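Local coordinates for protein taurocyamine kinase (Schistosoma mansoni, PDB 4WOD) that catalyses the reversible transfer of phosphate between ATP and guanidino compounds such as taurocyamine, with magnesium as cofactor, at residues K25-T28 with D29-K33; G44-A47 with Q48-T52; R63-D66 with L67-E71; N323-R326 with L327-E331. The protein carries 4 engineered substitutions. All blocks are in the same frame, centred on the assembly; numbering follows the deposited sequence.

Contact 1: K25-T28 with D29-K33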
loop_
_atom_site.group_PDB
_atom_site.type_symbol
_atom_site.label_atom_id
_atom_site.label_comp_id
_atom_site.label_asym_id
_atom_site.label_seq_id
_atom_site.Cartn_x
_atom_site.Cartn_y
_atom_site.Cartn_z
ATOM N N LYS A 25 10.487 -17.976 7.084
ATOM C CA LYS A 25 9.303 -18.134 7.918
ATOM C C LYS A 25 9.005 -19.593 8.209
ATOM O O LYS A 25 8.680 -19.946 9.335
ATOM C CB LYS A 25 8.109 -17.466 7.244
ATOM C CG LYS A 25 6.843 -17.440 8.064
ATOM C CD LYS A 25 5.874 -16.430 7.467
ATOM C CE LYS A 25 4.480 -16.559 8.037
ATOM N NZ LYS A 25 3.568 -15.617 7.315
ATOM N N TYR A 26 9.157 -20.455 7.210
ATOM C CA TYR A 26 8.718 -21.830 7.370
ATOM C C TYR A 26 9.846 -22.853 7.497
ATOM O O TYR A 26 9.580 -24.026 7.789
ATOM C CB TYR A 26 7.781 -22.197 6.215
ATOM C CG TYR A 26 6.496 -21.394 6.264
ATOM C CD1 TYR A 26 5.574 -21.575 7.305
ATOM C CD2 TYR A 26 6.208 -20.442 5.289
ATOM C CE1 TYR A 26 4.408 -20.828 7.365
ATOM C CE2 TYR A 26 5.048 -19.701 5.334
ATOM C CZ TYR A 26 4.145 -19.896 6.378
ATOM O OH TYR A 26 2.992 -19.152 6.420
ATOM N N LEU A 27 11.100 -22.429 7.326
ATOM C CA LEU A 27 12.214 -23.370 7.493
ATOM C C LEU A 27 12.560 -23.501 8.986
ATOM O O LEU A 27 13.597 -23.011 9.461
ATOM C CB LEU A 27 13.436 -22.938 6.678
ATOM C CG LEU A 27 14.605 -23.926 6.586
ATOM C CD1 LEU A 27 14.119 -25.264 6.039
ATOM C CD2 LEU A 27 15.723 -23.373 5.725
ATOM N N THR A 28 11.669 -24.161 9.716
ATOM C CA THR A 28 11.780 -24.258 11.172
ATOM C C THR A 28 12.749 -25.350 11.586
ATOM O O THR A 28 13.150 -26.189 10.768
ATOM C CB THR A 28 10.421 -24.535 11.819
ATOM O OG1 THR A 28 9.990 -25.869 11.488
ATOM C CG2 THR A 28 9.386 -23.513 11.330
ATOM N N ASP A 29 13.122 -25.338 12.863
ATOM C CA ASP A 29 13.926 -26.412 13.434
ATOM C C ASP A 29 13.299 -27.784 13.141
ATOM O O ASP A 29 14.000 -28.716 12.747
ATOM C CB ASP A 29 14.107 -26.221 14.953
ATOM C CG ASP A 29 15.040 -25.057 15.299
ATOM O OD1 ASP A 29 15.659 -24.481 14.376
ATOM O OD2 ASP A 29 15.173 -24.724 16.495
ATOM N N ASP A 30 11.987 -27.909 13.311
ATOM C CA ASP A 30 11.349 -29.209 13.114
ATOM C C ASP A 30 11.440 -29.640 11.655
ATOM O O ASP A 30 11.633 -30.821 11.352
ATOM C CB ASP A 30 9.883 -29.176 13.559
ATOM C CG ASP A 30 9.736 -29.075 15.068
ATOM O OD1 ASP A 30 10.755 -29.250 15.777
ATOM O OD2 ASP A 30 8.604 -28.831 15.538
ATOM N N ILE A 31 11.285 -28.671 10.758
ATOM C CA ILE A 31 11.351 -28.944 9.325
ATOM C C ILE A 31 12.755 -29.415 8.931
ATOM O O ILE A 31 12.916 -30.380 8.189
ATOM C CB ILE A 31 10.959 -27.694 8.496
ATOM C CG1 ILE A 31 9.431 -27.505 8.489
ATOM C CG2 ILE A 31 11.521 -27.790 7.066
ATOM C CD1 ILE A 31 8.642 -28.610 7.726
ATOM N N VAL A 32 13.771 -28.733 9.442
ATOM C CA VAL A 32 15.159 -29.129 9.192
ATOM C C VAL A 32 15.431 -30.535 9.712
ATOM O O VAL A 32 16.050 -31.357 9.029
ATOM C CB VAL A 32 16.148 -28.141 9.836
ATOM C CG1 VAL A 32 17.585 -28.692 9.817
ATOM C CG2 VAL A 32 16.085 -26.804 9.134
ATOM N N LYS A 33 14.957 -30.811 10.921
ATOM C CA LYS A 33 15.157 -32.118 11.546
ATOM C C LYS A 33 14.497 -33.224 10.735
ATOM O O LYS A 33 15.052 -34.306 10.561
ATOM C CB LYS A 33 14.598 -32.109 12.963
ATOM C CG LYS A 33 15.013 -33.297 13.796
ATOM C CD LYS A 33 15.001 -32.904 15.268
ATOM C CE LYS A 33 15.805 -31.618 15.470
ATOM N NZ LYS A 33 15.494 -30.921 16.754
#

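Contact 2: G44-A47 with Q48-T52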
loop_
_atom_site.group_PDB
_atom_site.type_symbol
_atom_site.label_atom_id
_atom_site.label_comp_id
_atom_site.label_asym_id
_atom_site.label_seq_id
_atom_site.Cartn_x
_atom_site.Cartn_y
_atom_site.Cartn_z
ATOM N N GLY A 44 17.401 -34.895 -5.324
ATOM C CA GLY A 44 17.551 -33.533 -4.829
ATOM C C GLY A 44 17.277 -33.404 -3.336
ATOM O O GLY A 44 16.591 -34.242 -2.752
ATOM N N THR A 45 17.825 -32.348 -2.725
ATOM C CA THR A 45 17.653 -32.071 -1.301
ATOM C C THR A 45 16.990 -30.723 -1.050
ATOM O O THR A 45 17.020 -29.843 -1.923
ATOM C CB THR A 45 19.000 -32.059 -0.570
ATOM O OG1 THR A 45 19.797 -30.985 -1.075
ATOM C CG2 THR A 45 19.714 -33.339 -0.806
ATOM N N LEU A 46 16.417 -30.556 0.147
ATOM C CA LEU A 46 15.817 -29.287 0.548
ATOM C C LEU A 46 16.858 -28.167 0.621
ATOM O O LEU A 46 16.550 -27.011 0.316
ATOM C CB LEU A 46 15.104 -29.438 1.896
ATOM C CG LEU A 46 14.306 -28.286 2.519
ATOM C CD1 LEU A 46 13.219 -27.675 1.586
ATOM C CD2 LEU A 46 13.671 -28.755 3.823
ATOM N N ALA A 47 18.079 -28.502 1.042
ATOM C CA ALA A 47 19.192 -27.538 0.978
ATOM C C ALA A 47 19.319 -26.939 -0.432
ATOM O O ALA A 47 19.491 -25.727 -0.586
ATOM C CB ALA A 47 20.515 -28.195 1.391
ATOM N N GLN A 48 19.216 -27.782 -1.460
ATOM C CA GLN A 48 19.313 -27.269 -2.820
ATOM C C GLN A 48 18.167 -26.324 -3.136
ATOM O O GLN A 48 18.371 -25.332 -3.861
ATOM C CB GLN A 48 19.343 -28.412 -3.837
ATOM C CG GLN A 48 20.634 -29.176 -3.840
ATOM C CD GLN A 48 20.552 -30.379 -4.740
ATOM O OE1 GLN A 48 19.497 -31.009 -4.852
ATOM N NE2 GLN A 48 21.652 -30.698 -5.402
ATOM N N CYS A 49 16.975 -26.622 -2.596
ATOM C CA CYS A 49 15.806 -25.748 -2.785
ATOM C C CYS A 49 15.950 -24.357 -2.151
ATOM O O CYS A 49 15.505 -23.373 -2.729
ATOM C CB CYS A 49 14.537 -26.389 -2.210
ATOM S SG CYS A 49 14.024 -27.970 -2.911
ATOM N N VAL A 50 16.535 -24.292 -0.956
ATOM C CA VAL A 50 16.577 -23.047 -0.177
ATOM C C VAL A 50 17.902 -22.298 -0.264
ATOM O O VAL A 50 18.045 -21.191 0.275
ATOM C CB VAL A 50 16.282 -23.313 1.332
ATOM C CG1 VAL A 50 14.869 -23.864 1.516
ATOM C CG2 VAL A 50 17.326 -24.261 1.936
ATOM N N ASN A 51 18.863 -22.906 -0.939
ATOM C CA ASN A 51 20.200 -22.353 -1.070
ATOM C C ASN A 51 20.205 -20.892 -1.514
ATOM O O ASN A 51 20.883 -20.061 -0.919
ATOM C CB ASN A 51 21.007 -23.192 -2.054
ATOM C CG ASN A 51 22.472 -22.825 -2.051
ATOM O OD1 ASN A 51 23.184 -23.095 -1.084
ATOM N ND2 ASN A 51 22.927 -22.206 -3.119
ATOM N N THR A 52 19.423 -20.570 -2.541
ATOM C CA THR A 52 19.436 -19.203 -3.069
ATOM C C THR A 52 18.941 -18.188 -2.018
ATOM O O THR A 52 19.344 -17.019 -2.035
ATOM C CB THR A 52 18.585 -19.088 -4.369
ATOM O OG1 THR A 52 18.993 -17.938 -5.127
ATOM C CG2 THR A 52 17.087 -18.996 -4.036
#

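Contact 3: R63-D66 with L67-E71. With ARG (arginine), chain B.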
loop_
_atom_site.group_PDB
_atom_site.type_symbol
_atom_site.label_atom_id
_atom_site.label_comp_id
_atom_site.label_asym_id
_atom_site.label_seq_id
_atom_site.Cartn_x
_atom_site.Cartn_y
_atom_site.Cartn_z
ATOM N N ARG A 63 13.276 -22.257 -4.261
ATOM C CA ARG A 63 13.008 -22.826 -5.573
ATOM C C ARG A 63 12.865 -24.323 -5.378
ATOM O O ARG A 63 12.683 -24.781 -4.255
ATOM C CB ARG A 63 14.110 -22.449 -6.579
ATOM C CG ARG A 63 14.275 -20.910 -6.770
ATOM C CD ARG A 63 13.044 -20.257 -7.480
ATOM N NE ARG A 63 13.214 -18.829 -7.798
ATOM C CZ ARG A 63 12.978 -17.826 -6.960
ATOM N NH1 ARG A 63 12.570 -18.059 -5.714
ATOM N NH2 ARG A 63 13.153 -16.568 -7.365
ATOM N N SER A 64 12.928 -25.099 -6.449
ATOM C CA SER A 64 12.787 -26.539 -6.292
ATOM C C SER A 64 13.910 -27.256 -7.011
ATOM O O SER A 64 14.207 -26.957 -8.164
ATOM C CB SER A 64 11.417 -27.016 -6.795
ATOM O OG SER A 64 11.103 -26.449 -8.051
ATOM N N CYS A 65 14.531 -28.192 -6.301
ATOM C CA CYS A 65 15.607 -29.008 -6.844
ATOM C C CYS A 65 15.152 -29.839 -8.046
ATOM O O CYS A 65 15.934 -30.113 -8.956
ATOM C CB CYS A 65 16.165 -29.916 -5.744
ATOM S SG CYS A 65 14.964 -31.001 -4.891
ATOM N N ASP A 66 13.888 -30.246 -8.030
ATOM C CA ASP A 66 13.264 -30.955 -9.147
ATOM C C ASP A 66 11.767 -30.985 -8.864
ATOM O O ASP A 66 11.334 -30.540 -7.806
ATOM C CB ASP A 66 13.815 -32.378 -9.304
ATOM C CG ASP A 66 13.653 -33.211 -8.040
ATOM O OD1 ASP A 66 12.519 -33.629 -7.724
ATOM O OD2 ASP A 66 14.673 -33.468 -7.369
ATOM N N LEU A 67 10.995 -31.570 -9.774
ATOM C CA LEU A 67 9.533 -31.491 -9.697
ATOM C C LEU A 67 8.954 -32.260 -8.510
ATOM O O LEU A 67 7.838 -31.982 -8.084
ATOM C CB LEU A 67 8.907 -31.985 -11.010
ATOM C CG LEU A 67 9.178 -33.446 -11.402
ATOM C CD1 LEU A 67 8.072 -34.362 -10.907
ATOM C CD2 LEU A 67 9.322 -33.599 -12.910
ATOM N N ASN A 68 9.717 -33.207 -7.978
ATOM C CA ASN A 68 9.271 -34.000 -6.848
ATOM C C ASN A 68 9.510 -33.329 -5.515
ATOM O O ASN A 68 9.175 -33.910 -4.462
ATOM C CB ASN A 68 9.972 -35.354 -6.823
ATOM C CG ASN A 68 9.656 -36.189 -8.023
ATOM O OD1 ASN A 68 10.514 -36.395 -8.888
ATOM N ND2 ASN A 68 8.424 -36.686 -8.097
ATOM N N ALA A 69 10.135 -32.150 -5.545
ATOM C CA ALA A 69 10.441 -31.450 -4.307
ATOM C C ALA A 69 9.153 -31.104 -3.575
ATOM O O ALA A 69 9.100 -31.142 -2.348
ATOM C CB ALA A 69 11.247 -30.202 -4.563
ATOM N N TYR A 70 8.111 -30.754 -4.327
ATOM C CA TYR A 70 6.882 -30.303 -3.706
ATOM C C TYR A 70 6.249 -31.430 -2.894
ATOM O O TYR A 70 5.746 -31.192 -1.799
ATOM C CB TYR A 70 5.912 -29.754 -4.762
ATOM C CG TYR A 70 6.450 -28.495 -5.427
ATOM C CD1 TYR A 70 6.434 -27.284 -4.753
ATOM C CD2 TYR A 70 6.993 -28.525 -6.702
ATOM C CE1 TYR A 70 6.925 -26.142 -5.319
ATOM C CE2 TYR A 70 7.490 -27.372 -7.291
ATOM C CZ TYR A 70 7.450 -26.185 -6.597
ATOM O OH TYR A 70 7.937 -25.025 -7.156
ATOM N N GLU A 71 6.310 -32.654 -3.407
ATOM C CA GLU A 71 5.820 -33.806 -2.663
ATOM C C GLU A 71 6.776 -34.245 -1.543
ATOM O O GLU A 71 6.339 -34.480 -0.408
ATOM C CB GLU A 71 5.567 -34.972 -3.609
ATOM C CG GLU A 71 5.110 -36.250 -2.920
ATOM C CD GLU A 71 3.874 -36.061 -2.033
ATOM O OE1 GLU A 71 3.776 -36.781 -1.016
ATOM O OE2 GLU A 71 3.007 -35.210 -2.348
HETATM N N ARG B . 8.391 -14.186 -5.668
HETATM C CA ARG B . 9.661 -14.741 -6.049
HETATM C C ARG B . 10.836 -14.515 -5.116
HETATM O O ARG B . 11.086 -13.363 -4.684
HETATM C CB ARG B . 10.006 -14.357 -7.441
HETATM C CG ARG B . 9.341 -15.231 -8.448
HETATM C CD ARG B . 10.422 -16.015 -9.099
HETATM N NE ARG B . 9.871 -16.879 -10.099
HETATM C CZ ARG B . 10.350 -16.966 -11.308
HETATM N NH1 ARG B . 9.807 -17.773 -12.169
HETATM N NH2 ARG B . 11.360 -16.217 -11.652
HETATM O OXT ARG B . 11.400 -15.594 -4.884
#

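Contact 4: N323-R326 with L327-E331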
loop_
_atom_site.group_PDB
_atom_site.type_symbol
_atom_site.label_atom_id
_atom_site.label_comp_id
_atom_site.label_asym_id
_atom_site.label_seq_id
_atom_site.Cartn_x
_atom_site.Cartn_y
_atom_site.Cartn_z
ATOM N N ASN A 323 -2.767 -10.407 -14.620
ATOM C CA ASN A 323 -3.551 -11.150 -13.647
ATOM C C ASN A 323 -2.722 -11.427 -12.401
ATOM O O ASN A 323 -1.571 -11.843 -12.504
ATOM C CB ASN A 323 -4.061 -12.481 -14.239
ATOM C CG ASN A 323 -2.959 -13.310 -14.908
ATOM O OD1 ASN A 323 -2.410 -12.924 -15.947
ATOM N ND2 ASN A 323 -2.665 -14.486 -14.331
ATOM N N LYS A 324 -3.289 -11.184 -11.222
ATOM C CA LYS A 324 -2.536 -11.468 -10.000
ATOM C C LYS A 324 -2.582 -12.952 -9.639
ATOM O O LYS A 324 -1.761 -13.426 -8.865
ATOM C CB LYS A 324 -3.058 -10.632 -8.829
ATOM C CG LYS A 324 -4.446 -11.052 -8.316
ATOM C CD LYS A 324 -4.924 -10.164 -7.163
ATOM C CE LYS A 324 -6.277 -10.646 -6.614
ATOM N NZ LYS A 324 -6.839 -9.704 -5.592
ATOM N N ARG A 325 -3.530 -13.696 -10.200
ATOM C CA ARG A 325 -3.706 -15.080 -9.773
ATOM C C ARG A 325 -3.062 -16.074 -10.717
ATOM O O ARG A 325 -3.038 -15.865 -11.922
ATOM C CB ARG A 325 -5.194 -15.416 -9.611
ATOM C CG ARG A 325 -5.821 -14.792 -8.397
ATOM C CD ARG A 325 -7.267 -15.262 -8.227
ATOM N NE ARG A 325 -8.062 -14.374 -7.382
ATOM C CZ ARG A 325 -7.935 -14.293 -6.060
ATOM N NH1 ARG A 325 -7.019 -15.034 -5.435
ATOM N NH2 ARG A 325 -8.710 -13.466 -5.363
ATOM N N ARG A 326 -2.531 -17.156 -10.155
ATOM C CA ARG A 326 -1.984 -18.257 -10.954
ATOM C C ARG A 326 -2.601 -19.597 -10.558
ATOM O O ARG A 326 -2.806 -20.481 -11.393
ATOM C CB ARG A 326 -0.461 -18.368 -10.781
ATOM C CG ARG A 326 0.338 -17.115 -11.063
ATOM C CD ARG A 326 0.656 -16.946 -12.542
ATOM N NE ARG A 326 1.516 -15.783 -12.739
ATOM C CZ ARG A 326 1.110 -14.521 -12.647
ATOM N NH1 ARG A 326 -0.171 -14.232 -12.374
ATOM N NH2 ARG A 326 1.990 -13.541 -12.817
ATOM N N LEU A 327 -2.842 -19.753 -9.264
ATOM C CA LEU A 327 -3.213 -21.040 -8.705
ATOM C C LEU A 327 -4.656 -21.045 -8.215
ATOM O O LEU A 327 -5.110 -20.091 -7.583
ATOM C CB LEU A 327 -2.261 -21.403 -7.562
ATOM C CG LEU A 327 -2.466 -22.741 -6.855
ATOM C CD1 LEU A 327 -2.041 -23.890 -7.753
ATOM C CD2 LEU A 327 -1.693 -22.775 -5.553
ATOM N N GLY A 328 -5.381 -22.118 -8.517
ATOM C CA GLY A 328 -6.743 -22.261 -8.030
ATOM C C GLY A 328 -7.833 -21.781 -8.965
ATOM O O GLY A 328 -8.973 -21.615 -8.544
ATOM N N LEU A 329 -7.476 -21.545 -10.224
ATOM C CA LEU A 329 -8.439 -21.181 -11.267
ATOM C C LEU A 329 -7.947 -21.732 -12.595
ATOM O O LEU A 329 -6.801 -22.161 -12.703
ATOM C CB LEU A 329 -8.659 -19.653 -11.390
ATOM C CG LEU A 329 -7.528 -18.619 -11.326
ATOM C CD1 LEU A 329 -6.325 -18.929 -12.198
ATOM C CD2 LEU A 329 -8.054 -17.245 -11.723
ATOM N N THR A 330 -8.809 -21.730 -13.608
ATOM C CA THR A 330 -8.382 -22.158 -14.936
ATOM C C THR A 330 -7.668 -21.044 -15.695
ATOM O O THR A 330 -7.681 -19.871 -15.289
ATOM C CB THR A 330 -9.562 -22.623 -15.799
ATOM O OG1 THR A 330 -10.400 -21.496 -16.061
ATOM C CG2 THR A 330 -10.345 -23.699 -15.102
ATOM N N GLU A 331 -7.074 -21.417 -16.823
ATOM C CA GLU A 331 -6.414 -20.465 -17.702
ATOM C C GLU A 331 -7.420 -19.425 -18.191
ATOM O O GLU A 331 -7.124 -18.227 -18.235
ATOM C CB GLU A 331 -5.761 -21.192 -18.889
ATOM C CG GLU A 331 -4.569 -22.079 -18.513
ATOM C CD GLU A 331 -4.950 -23.494 -18.048
ATOM O OE1 GLU A 331 -6.143 -23.774 -17.716
ATOM O OE2 GLU A 331 -4.029 -24.335 -18.017
HETATM O O HOH W 1 -6.114 -17.836 -6.677
#

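Contact 1: K25-T28 with D29-K33
Tyr26, whose carbonyl O lies against Ile31 CG1 at 3.6 Å, carries the aromatic ring of this turn, and one face of that ring is covered by its neighbour Lys25, with CG 3.9 Å above the plane and over the centre. At the rim, Tyr26 OH is hydrogen-bonded to Asp83, which also forms a salt bridge with Lys25 NZ. The helix that carries Tyr26 ends there: Leu27 leaves helical geometry as the centre of an inverse gamma turn, and Thr28 is the N-cap of the next helix. With chi1 at 69°, Thr28 OG1 sits between its own backbone N and carbonyl carbon, where it accepts from Ile31 N at 3.2 Å. The carbonyl O of Thr28 takes Val32 N at 2.9 Å in a nearly straight bond (N-H...O 168°), the first full turn of the helix. On the apolar side, Leu27 CD1 meets Ile31 CG2 at 3.8 Å and Val32 CG2 at 4.0 Å. The result is a sharp corner joining helix 22-26 to helix 29-35, made by the gamma turn and the Thr28 cap. Helix 74-84 packs on Tyr26 and Ile31, while helix 6-14 covers Val32 and supplies Gln10 and Arg14 to the Asp29 carboxylate.

Contact 2: G44-A47 with Q48-T52
Two first torsions bring Thr45 and Gln48 together: Thr45 has OG1 between backbone N and carbonyl carbon (chi1 64°), and Gln48 has CG anti to its carbonyl carbon (chi1 -72°), which sends its extended chain back past the helix start. The two side chains cross at about a right angle and exchange bonds. Gln48 N donates to Thr45 OG1 at 3.3 Å, and Gln48 OE1 accepts from Thr45 N at 3.0 Å. This reciprocal pair is a capping box. The returning bond is fairly straight at the hydrogen (159°), although the donor stands above the amide carbonyl plane and so is not aimed at a lone pair. Gln48 CG also touches Thr45 OG1 at 3.4 Å, and OE1 reaches Gly44 CA at 3.2 Å, so the amide oxygen is pressed against the chain just before the cap. Gln48 NE2, at the other end of the amide, is bonded to Met1 O. Beyond the box, helical bonding begins with Cys49 N to Thr45 O, and Leu46 CD1 lies 4.2 Å from Val50 CG1. Helix 46-55 starts here in a buried setting: Leu46 and Val50 rest on helices 6-14 and 74-84, and Leu46 also packs on helix 29-35.

Contact 3: R63-D66 with L67-E71
Residues 63-71 run from the pocket that holds the bound arginine into a type I beta turn, Asp66 to Ala69, which leads into helix 69-72. In the turn, Ala69 N donates to Asp66 O at 3.0 Å with an N-H...O angle of 160°, the donor standing well out of the carbonyl plane. The Asp66 carboxylate folds over the same turn: OD1 uses its anti lone pair to accept from Asn68 N at 2.8 Å, a capping bond, and comes within 3.2 Å of Asn68 CB. A chi1 of 57°, which puts CG between the backbone N and carbonyl carbon, lets the carboxylate reach that N-H, while OD2 is bonded to Thr40 OG1. Carboxylate and Asn68 amide are steeply inclined to each other, their planes 62° apart. Cys65 SG packs on Ala69 CB at 3.8 Å. Ser64 OG approaches the Tyr70 ring obliquely; both hydroxyls have their bonds outside the turn, Ser64 OG with Phe267 O and Tyr70 OH with Thr266 O, next to the predicted active-site Cys268. At the other end, Arg63 NH1 bonds to the ligand carboxylate OXT at 2.9 Å, NH2 adds a weak bond to the same oxygen at 3.2 Å, and the ligand CD lies over one guanidinium face. Leu60 N, Leu61 N and Glu222 OE1 also hydrogen-bond the ligand. Arg63 at this end of the pocket is consistent with recognition of an anionic group, and the sulfonate of taurocyamine may be met in the same way.

Contact 4: N323-R326 with L327-E331
No hydrogen bond joins 323-326 directly to 327-331; the irregular chain bends back through Gly328, whose positive phi of 94° is a value readily adopted by glycine, and so brings Leu329 against Arg325 and Arg326. Leu329 splits its branches: CD2 touches Arg325 CB at 4.0 Å, the two side chains crossing at about a right angle, and CD1 lies 3.9 Å from Arg326 O. Arg325 runs extended from CG to NE, with Lys324 CE over one face of its guanidinium. A water accepts from Arg325 NH1 at 3.2 Å and donates to Leu327 O at 2.6 Å. Within 323-326, Arg326 bends at chi2 (-84°) and turns NH1 back to Asn323 O at 2.8 Å, near the guanidinium plane. Asn323 ND2 donates to Arg325 O, also at 2.8 Å, and that oxygen receives a weak second bond from Arg326 NH1. The NH1 bonds limit the guanidinium's rotation, and Asn323 OD1 is itself held by Ala278 N of strand 277-283, adjacent in the sheet. The nearest side-chain atoms of Arg326 are about 3 Å from those of Arg277 and 4 Å from those of Arg305, both predicted to bind ATP; this is consistent with a basic pocket for its phosphates, though no nucleotide is bound.

In the fold
Contacts 1, 2 and 3 lie in the N-terminal family region and contact 4 in the catalytic one. Contacts 2 and 3 are buried, contact 1 is partly so, and contact 4 lies at the surface. Contacts 1 and 2 meet through apolar side chains, Ile31 CG2 to Leu46 CD2 at 4.0 Å, whereas contacts 2 and 3 share a probable backbone hydrogen bond, Cys49 O to Arg63 N at 2.9 Å. Contacts 1 and 2 cap a helix start with side chains, and contact 3 caps the turn that leads into one. Contact 4 relies instead on arginine, asparagine and water, and its nearest atoms are about 9 Å from contact 3, which alone touches the ligand.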